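Local coordinates for FtsZ-like protein of unknown function (Nostoc punctiforme, PDB 3C8L) that is of unknown function but is FtsZ-like and belongs to the Lin0512 family of conserved hypothetical proteins, at residues E21-A26 against E70-A75; R28-A33 against L74-F79. All blocks are in the same frame, centred on the assembly; numbering follows the deposited sequence. Where two conformers were deposited one is given.

Helix 22-34 leaves strand 4-16 and supplies the first side of both contacts, its opening turn to contact 1 and a later part to contact 2. The chain then passes through strand 55-62 and reaches helix 70-74, where contact 1 closes a loop of 43 residues. The loop after that helix closes contact 2, with 40 residues between its segments. First and second partners come in the same order, so the two loops interleave, sharing Leu74 and Ala75. Val73 CG1 of contact 1 lies 3.7 Å from Val30 CG2 of contact 2, making one continuous seam. Together they fasten helix 22-34 to the connection between strands 55-62 and 81-94.

Contact 1. Residues E21-A26 against E70-A75; sequences EPTIAA and EEEVLA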
ATOM      1  N   GLU A  21     -18.615  -7.485   8.470  1.00 14.96           N
ATOM      2  CA  GLU A  21     -17.760  -8.594   8.008  1.00 14.27           C
ATOM      3  C   GLU A  21     -16.273  -8.459   8.353  1.00 11.78           C
ATOM      4  O   GLU A  21     -15.439  -8.237   7.472  1.00 10.73           O
ATOM      5  CB  GLU A  21     -17.946  -8.883   6.517  1.00 16.20           C
ATOM      6  CG  GLU A  21     -19.291  -9.561   6.157  1.00 18.09           C
ATOM      7  CD  GLU A  21     -19.436 -11.004   6.620  1.00 20.03           C
ATOM      8  OE1 GLU A  21     -18.433 -11.642   6.984  1.00 20.95           O
ATOM      9  OE2 GLU A  21     -20.578 -11.533   6.581  1.00 23.22           O
ATOM     10  N   PRO A  22     -15.927  -8.608   9.637  1.00 11.13           N
ATOM     11  CA  PRO A  22     -14.516  -8.576   9.992  1.00 11.27           C
ATOM     12  C   PRO A  22     -13.695  -9.643   9.256  1.00 10.81           C
ATOM     13  O   PRO A  22     -12.506  -9.446   9.044  1.00  9.92           O
ATOM     14  CB  PRO A  22     -14.523  -8.772  11.518  1.00 13.01           C
ATOM     15  CG  PRO A  22     -15.876  -9.197  11.858  1.00 13.44           C
ATOM     16  CD  PRO A  22     -16.801  -8.801  10.807  1.00 11.93           C
ATOM     17  N   THR A  23     -14.303 -10.769   8.879  1.00  9.97           N
ATOM     18  CA  THR A  23     -13.579 -11.760   8.108  1.00 10.29           C
ATOM     19  C   THR A  23     -13.029 -11.165   6.789  1.00  9.73           C
ATOM     20  O   THR A  23     -11.904 -11.479   6.394  1.00  9.75           O
ATOM     21  CB  THR A  23     -14.475 -12.975   7.743  1.00  9.65           C
ATOM     22  OG1 THR A  23     -14.908 -13.609   8.948  1.00 10.51           O
ATOM     23  CG2 THR A  23     -13.682 -14.013   6.943  1.00 10.58           C
ATOM     24  N   ILE A  24     -13.827 -10.349   6.109  1.00  9.86           N
ATOM     25  CA  ILE A  24     -13.453  -9.701   4.852  0.50 10.41           C
ATOM     26  C   ILE A  24     -12.276  -8.755   5.087  1.00  9.48           C
ATOM     27  O   ILE A  24     -11.304  -8.732   4.334  1.00  9.81           O
ATOM     28  CB  ILE A  24     -14.679  -8.951   4.255  0.50 10.94           C
ATOM     29  CG1 ILE A  24     -15.721  -9.969   3.762  0.50 12.38           C
ATOM     30  CG2 ILE A  24     -14.257  -8.036   3.114  0.50 10.65           C
ATOM     31  CD1 ILE A  24     -16.952  -9.362   3.159  0.50 12.84           C
ATOM     32  N   ALA A  25     -12.381  -7.945   6.131  1.00  9.53           N
ATOM     33  CA  ALA A  25     -11.289  -7.022   6.467  1.00  9.20           C
ATOM     34  C   ALA A  25     -10.000  -7.819   6.732  1.00  8.15           C
ATOM     35  O   ALA A  25      -8.919  -7.477   6.226  1.00  8.60           O
ATOM     36  CB  ALA A  25     -11.666  -6.172   7.675  1.00  9.54           C
ATOM     37  N   ALA A  26     -10.118  -8.902   7.505  1.00  8.34           N
ATOM     38  CA  ALA A  26      -8.967  -9.728   7.837  1.00  8.37           C
ATOM     39  C   ALA A  26      -8.343 -10.413   6.614  1.00  8.56           C
ATOM     40  O   ALA A  26      -7.133 -10.430   6.465  1.00  8.88           O
ATOM     41  CB  ALA A  26      -9.341 -10.769   8.885  1.00  9.37           C
ATOM     42  N   GLU A  70     -11.646 -18.248  10.582  1.00 10.11           N
ATOM     43  CA  GLU A  70     -10.232 -18.562  10.411  1.00 11.13           C
ATOM     44  C   GLU A  70      -9.833 -19.232   9.131  1.00 10.44           C
ATOM     45  O   GLU A  70      -8.838 -18.867   8.512  1.00 10.46           O
ATOM     46  CB  GLU A  70      -9.737 -19.409  11.596  1.00 12.96           C
ATOM     47  CG  GLU A  70      -8.354 -20.046  11.412  1.00 14.12           C
ATOM     48  CD  GLU A  70      -7.792 -20.656  12.693  1.00 15.21           C
ATOM     49  OE1 GLU A  70      -8.170 -20.182  13.805  1.00 18.88           O
ATOM     50  OE2 GLU A  70      -6.956 -21.583  12.573  1.00 15.41           O
ATOM     51  N   GLU A  71     -10.605 -20.218   8.719  1.00 10.99           N
ATOM     52  CA  GLU A  71     -10.275 -20.990   7.530  0.50 10.59           C
ATOM     53  C   GLU A  71     -10.256 -20.151   6.260  1.00 10.83           C
ATOM     54  O   GLU A  71      -9.425 -20.361   5.383  1.00 10.94           O
ATOM     55  CB  GLU A  71     -11.221 -22.194   7.400  0.50 10.86           C
ATOM     56  CG  GLU A  71     -11.144 -23.212   8.582  0.50 11.24           C
ATOM     57  CD  GLU A  71     -11.775 -22.767   9.908  0.50 12.03           C
ATOM     58  OE1 GLU A  71     -12.531 -21.753   9.954  0.50 11.55           O
ATOM     59  OE2 GLU A  71     -11.545 -23.466  10.926  0.50 14.10           O
ATOM     60  N   GLU A  72     -11.179 -19.216   6.163  1.00 10.36           N
ATOM     61  CA  GLU A  72     -11.245 -18.318   5.026  1.00 11.05           C
ATOM     62  C   GLU A  72     -10.033 -17.380   4.996  1.00 10.35           C
ATOM     63  O   GLU A  72      -9.460 -17.140   3.938  1.00 11.10           O
ATOM     64  CB  GLU A  72     -12.552 -17.517   5.086  1.00 12.73           C
ATOM     65  CG  GLU A  72     -12.736 -16.499   4.009  1.00 14.53           C
ATOM     66  CD  GLU A  72     -14.151 -15.910   3.961  1.00 15.55           C
ATOM     67  OE1 GLU A  72     -15.079 -16.528   4.521  1.00 17.08           O
ATOM     68  OE2 GLU A  72     -14.317 -14.851   3.314  1.00 19.31           O
ATOM     69  N   VAL A  73      -9.612 -16.893   6.153  1.00  9.18           N
ATOM     70  CA  VAL A  73      -8.452 -16.001   6.231  1.00  8.84           C
ATOM     71  C   VAL A  73      -7.177 -16.758   5.842  1.00  8.73           C
ATOM     72  O   VAL A  73      -6.382 -16.259   5.049  1.00  9.38           O
ATOM     73  CB  VAL A  73      -8.333 -15.384   7.633  1.00  9.25           C
ATOM     74  CG1 VAL A  73      -7.037 -14.580   7.769  1.00  9.83           C
ATOM     75  CG2 VAL A  73      -9.545 -14.510   7.944  1.00  9.99           C
ATOM     76  N   LEU A  74      -6.970 -17.943   6.406  1.00  8.64           N
ATOM     77  CA  LEU A  74      -5.753 -18.689   6.098  1.00  8.92           C
ATOM     78  C   LEU A  74      -5.657 -19.148   4.654  1.00  8.55           C
ATOM     79  O   LEU A  74      -4.562 -19.303   4.136  1.00  8.73           O
ATOM     80  CB  LEU A  74      -5.538 -19.865   7.068  1.00  9.74           C
ATOM     81  CG  LEU A  74      -5.169 -19.467   8.499  1.00 10.02           C
ATOM     82  CD1 LEU A  74      -4.993 -20.707   9.374  1.00 11.39           C
ATOM     83  CD2 LEU A  74      -3.919 -18.593   8.525  1.00 11.56           C
ATOM     84  N   ALA A  75      -6.804 -19.340   4.003  1.00  8.93           N
ATOM     85  CA  ALA A  75      -6.813 -19.746   2.604  1.00  9.69           C
ATOM     86  C   ALA A  75      -6.232 -18.636   1.694  1.00  8.98           C
ATOM     87  O   ALA A  75      -5.921 -18.899   0.538  1.00 10.34           O
ATOM     88  CB  ALA A  75      -8.230 -20.147   2.157  1.00 11.32           C
TER
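Glu72 opens the contact by laying its carboxylate beside the methyl of Thr23. The Glu72 chain is fully extended, with CG anti to the backbone N (chi1 177°), and it crosses the Thr23 side chain at about a right angle. Thr23 CG2 sits over the flat face of the carboxylate, 3.6 Å from Glu72 CD and 3.8 Å from each of OE1 and OE2. The acid is gripped elsewhere: Arg69 forms salt bridges with both Glu72 and Glu21, the residue at the N-cap position of helix 22-34. Threonine suits its place because it has two uses, the methyl packing on Glu72 while OG1 is hydrogen-bonded to the backbone N of Arg69. Were Glu72 an alanine, Arg69 would probably lose one of its two acidic partners here, and the methyl of Thr23 its flat cover. One residue on, Val73 supplies the apolar part. Its CG2 lies 3.9 Å from Ala26 CB and 4.1 Å from Thr23 O; a small alanine lets the branched valine come close, the CA atoms of Ala26 and Val73 being 6.5 Å apart. The short helical segments run nearly parallel, crossing at -21° with their axes 9.4 Å apart. Beneath them lies the sheet: Ala26 rests on Val60 and Leu74 on Val58 of strand 55-62, while Ala25 meets Ala111 of strand 107-120.

Contact 2. Residues R28-A33 against L74-F79; sequences RAVRNA and LAVLPF
Arg31 and Val76 bring the backbones together, their CA atoms 6.2 Å apart, where a type I beta turn from Leu74 to Leu77 faces the flank of helix 22-34; the turn is closed by Leu77 N bonding to Leu74 O at 3.0 Å. Val76 points from the turn toward the helix. Its CG1, anti to the backbone N (chi1 173°), presses on the main chain itself, 3.6 Å from Arg31 N and 3.7 Å from Arg31 CA. The same methyl lies 3.8 Å from Val30 CG1, the two valines meeting at an oblique angle. A branched, compact residue suits this position: it can fit against both a helix backbone and a neighbouring side chain without a long arm. Val30 CG1 is shared, for Leu77 CD2 approaches it at 3.9 Å, with the two side chains at about a right angle. The turn belongs to the returning limb of a beta-alpha-beta crossover, in which helix 70-74 connects the parallel strands 55-62 and 81-94. Lys82, on the second of these strands, donates to the carbonyl oxygens of both Leu74 and Leu77, so a single ammonium group ties the two ends of the turn. Leucine fits at the buried end of the turn, where it also packs on Ile56 and Val58 of strand 55-62, and Val30 reaches Val58 as well as Ala113 of strand 107-120. Of the Arg31 side chain it is CB that touches Val76 CG1, at 3.9 Å; in the conformer described the chain bends at chi3 (67°) and carries the guanidinium away from the turn.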
ATOM      1  N   ARG A  28      -8.570  -9.473   3.480  1.00  8.43           N
ATOM      2  CA  ARG A  28      -7.960  -8.428   2.647  1.00  8.92           C
ATOM      3  C   ARG A  28      -6.646  -7.954   3.261  1.00  8.02           C
ATOM      4  O   ARG A  28      -5.704  -7.634   2.529  1.00  9.09           O
ATOM      5  CB  ARG A  28      -8.895  -7.266   2.476  1.00  8.95           C
ATOM      6  CG  ARG A  28     -10.042  -7.589   1.535  1.00  9.67           C
ATOM      7  CD  ARG A  28     -11.092  -6.516   1.467  1.00  9.79           C
ATOM      8  NE  ARG A  28     -12.120  -6.838   0.468  1.00 10.36           N
ATOM      9  CZ  ARG A  28     -13.267  -6.203   0.315  1.00 10.90           C
ATOM     10  NH1 ARG A  28     -13.582  -5.196   1.101  1.00 11.53           N
ATOM     11  NH2 ARG A  28     -14.131  -6.607  -0.630  1.00 14.05           N
ATOM     12  N   ALA A  29      -6.565  -7.904   4.593  1.00  8.16           N
ATOM     13  CA  ALA A  29      -5.333  -7.504   5.263  1.00  8.04           C
ATOM     14  C   ALA A  29      -4.184  -8.490   4.994  1.00  7.91           C
ATOM     15  O   ALA A  29      -3.053  -8.083   4.720  1.00  8.20           O
ATOM     16  CB  ALA A  29      -5.558  -7.335   6.761  1.00  8.41           C
ATOM     17  N   VAL A  30      -4.456  -9.792   5.073  1.00  8.10           N
ATOM     18  CA  VAL A  30      -3.458 -10.815   4.772  1.00  7.95           C
ATOM     19  C   VAL A  30      -3.030 -10.703   3.292  1.00  8.63           C
ATOM     20  O   VAL A  30      -1.833 -10.747   2.972  1.00  9.22           O
ATOM     21  CB  VAL A  30      -3.993 -12.231   5.097  1.00  9.04           C
ATOM     22  CG1 VAL A  30      -3.010 -13.315   4.648  1.00 10.53           C
ATOM     23  CG2 VAL A  30      -4.268 -12.355   6.599  1.00  9.55           C
ATOM     24  N   ARG A  31      -4.002 -10.540   2.393  1.00  9.06           N
ATOM     25  CA  ARG A  31      -3.687 -10.399   0.966  0.50  9.65           C
ATOM     26  C   ARG A  31      -2.771  -9.196   0.753  1.00  9.63           C
ATOM     27  O   ARG A  31      -1.764  -9.284   0.050  1.00 11.34           O
ATOM     28  CB  ARG A  31      -4.952 -10.221   0.121  0.50 10.22           C
ATOM     29  CG  ARG A  31      -4.609  -9.912  -1.378  0.50 10.21           C
ATOM     30  CD  ARG A  31      -5.803  -9.947  -2.254  0.50 11.54           C
ATOM     31  NE  ARG A  31      -6.721  -8.872  -1.934  0.50 11.77           N
ATOM     32  CZ  ARG A  31      -8.000  -8.851  -2.290  0.50 10.98           C
ATOM     33  NH1 ARG A  31      -8.544  -9.875  -2.933  0.50 11.79           N
ATOM     34  NH2 ARG A  31      -8.750  -7.819  -1.945  0.50  9.64           N
ATOM     35  N   ASN A  32      -3.134  -8.050   1.328  1.00  8.88           N
ATOM     36  CA  ASN A  32      -2.360  -6.757   1.236  0.50  9.68           C
ATOM     37  C   ASN A  32      -0.977  -6.939   1.793  1.00  9.15           C
ATOM     38  O   ASN A  32      -0.022  -6.344   1.301  1.00 10.43           O
ATOM     39  CB  ASN A  32      -3.046  -5.590   2.065  0.50  9.66           C
ATOM     40  CG  ASN A  32      -2.333  -4.124   1.956  0.50  9.82           C
ATOM     41  OD1 ASN A  32      -1.763  -3.566   2.957  0.50 10.77           O
ATOM     42  ND2 ASN A  32      -2.448  -3.494   0.784  0.50 11.44           N
ATOM     43  N   ALA A  33      -0.849  -7.744   2.847  1.00  8.37           N
ATOM     44  CA  ALA A  33       0.444  -7.917   3.492  1.00  7.76           C
ATOM     45  C   ALA A  33       1.480  -8.596   2.595  1.00  7.92           C
ATOM     46  O   ALA A  33       2.675  -8.287   2.656  1.00  9.78           O
ATOM     47  CB  ALA A  33       0.291  -8.709   4.793  1.00  9.11           C
ATOM     48  N   LEU A  74      -6.970 -17.943   6.406  1.00  8.64           N
ATOM     49  CA  LEU A  74      -5.753 -18.689   6.098  1.00  8.92           C
ATOM     50  C   LEU A  74      -5.657 -19.148   4.654  1.00  8.55           C
ATOM     51  O   LEU A  74      -4.562 -19.303   4.136  1.00  8.73           O
ATOM     52  CB  LEU A  74      -5.538 -19.865   7.068  1.00  9.74           C
ATOM     53  CG  LEU A  74      -5.169 -19.467   8.499  1.00 10.02           C
ATOM     54  CD1 LEU A  74      -4.993 -20.707   9.374  1.00 11.39           C
ATOM     55  CD2 LEU A  74      -3.919 -18.593   8.525  1.00 11.56           C
ATOM     56  N   ALA A  75      -6.804 -19.340   4.003  1.00  8.93           N
ATOM     57  CA  ALA A  75      -6.813 -19.746   2.604  1.00  9.69           C
ATOM     58  C   ALA A  75      -6.232 -18.636   1.694  1.00  8.98           C
ATOM     59  O   ALA A  75      -5.921 -18.899   0.538  1.00 10.34           O
ATOM     60  CB  ALA A  75      -8.230 -20.147   2.157  1.00 11.32           C
ATOM     61  N   VAL A  76      -6.104 -17.407   2.172  1.00  9.13           N
ATOM     62  CA  VAL A  76      -5.465 -16.354   1.369  1.00  9.60           C
ATOM     63  C   VAL A  76      -3.984 -16.716   1.133  1.00  9.99           C
ATOM     64  O   VAL A  76      -3.415 -16.345   0.106  1.00 11.38           O
ATOM     65  CB  VAL A  76      -5.587 -14.985   2.078  1.00 10.91           C
ATOM     66  CG1 VAL A  76      -4.790 -13.873   1.356  1.00 11.74           C
ATOM     67  CG2 VAL A  76      -7.070 -14.603   2.202  1.00 11.97           C
ATOM     68  N   LEU A  77      -3.344 -17.392   2.095  1.00  9.90           N
ATOM     69  CA  LEU A  77      -1.954 -17.769   1.916  1.00 11.49           C
ATOM     70  C   LEU A  77      -1.867 -18.901   0.915  1.00 12.18           C
ATOM     71  O   LEU A  77      -2.594 -19.906   1.036  1.00 11.63           O
ATOM     72  CB  LEU A  77      -1.336 -18.190   3.236  1.00 11.44           C
ATOM     73  CG  LEU A  77      -1.241 -17.161   4.365  1.00 13.47           C
ATOM     74  CD1 LEU A  77      -0.821 -17.843   5.651  1.00 14.58           C
ATOM     75  CD2 LEU A  77      -0.304 -16.001   4.012  1.00 15.81           C
ATOM     76  N   PRO A  78      -0.973 -18.756  -0.080  1.00 15.15           N
ATOM     77  CA  PRO A  78      -0.839 -19.729  -1.125  1.00 16.40           C
ATOM     78  C   PRO A  78      -0.193 -21.073  -0.770  1.00 16.29           C
ATOM     79  O   PRO A  78      -0.367 -22.029  -1.492  1.00 18.64           O
ATOM     80  CB  PRO A  78       0.034 -18.975  -2.169  1.00 16.25           C
ATOM     81  CG  PRO A  78       0.815 -18.004  -1.390  1.00 17.75           C
ATOM     82  CD  PRO A  78      -0.099 -17.572  -0.310  1.00 16.30           C
ATOM     83  N   PHE A  79       0.493 -21.158   0.350  1.00 14.97           N
ATOM     84  CA  PHE A  79       1.184 -22.364   0.739  1.00 15.04           C
ATOM     85  C   PHE A  79       1.655 -22.175   2.160  1.00 12.79           C
ATOM     86  O   PHE A  79       1.461 -21.103   2.767  1.00 13.50           O
ATOM     87  CB  PHE A  79       2.401 -22.580  -0.165  1.00 17.36           C
ATOM     88  CG  PHE A  79       3.270 -21.372  -0.304  1.00 17.63           C
ATOM     89  CD1 PHE A  79       4.058 -20.908   0.741  1.00 19.60           C
ATOM     90  CD2 PHE A  79       3.305 -20.681  -1.519  1.00 18.33           C
ATOM     91  CE1 PHE A  79       4.831 -19.753   0.584  1.00 20.23           C
ATOM     92  CE2 PHE A  79       4.096 -19.568  -1.679  1.00 19.08           C
ATOM     93  CZ  PHE A  79       4.838 -19.093  -0.635  1.00 19.46           C
TER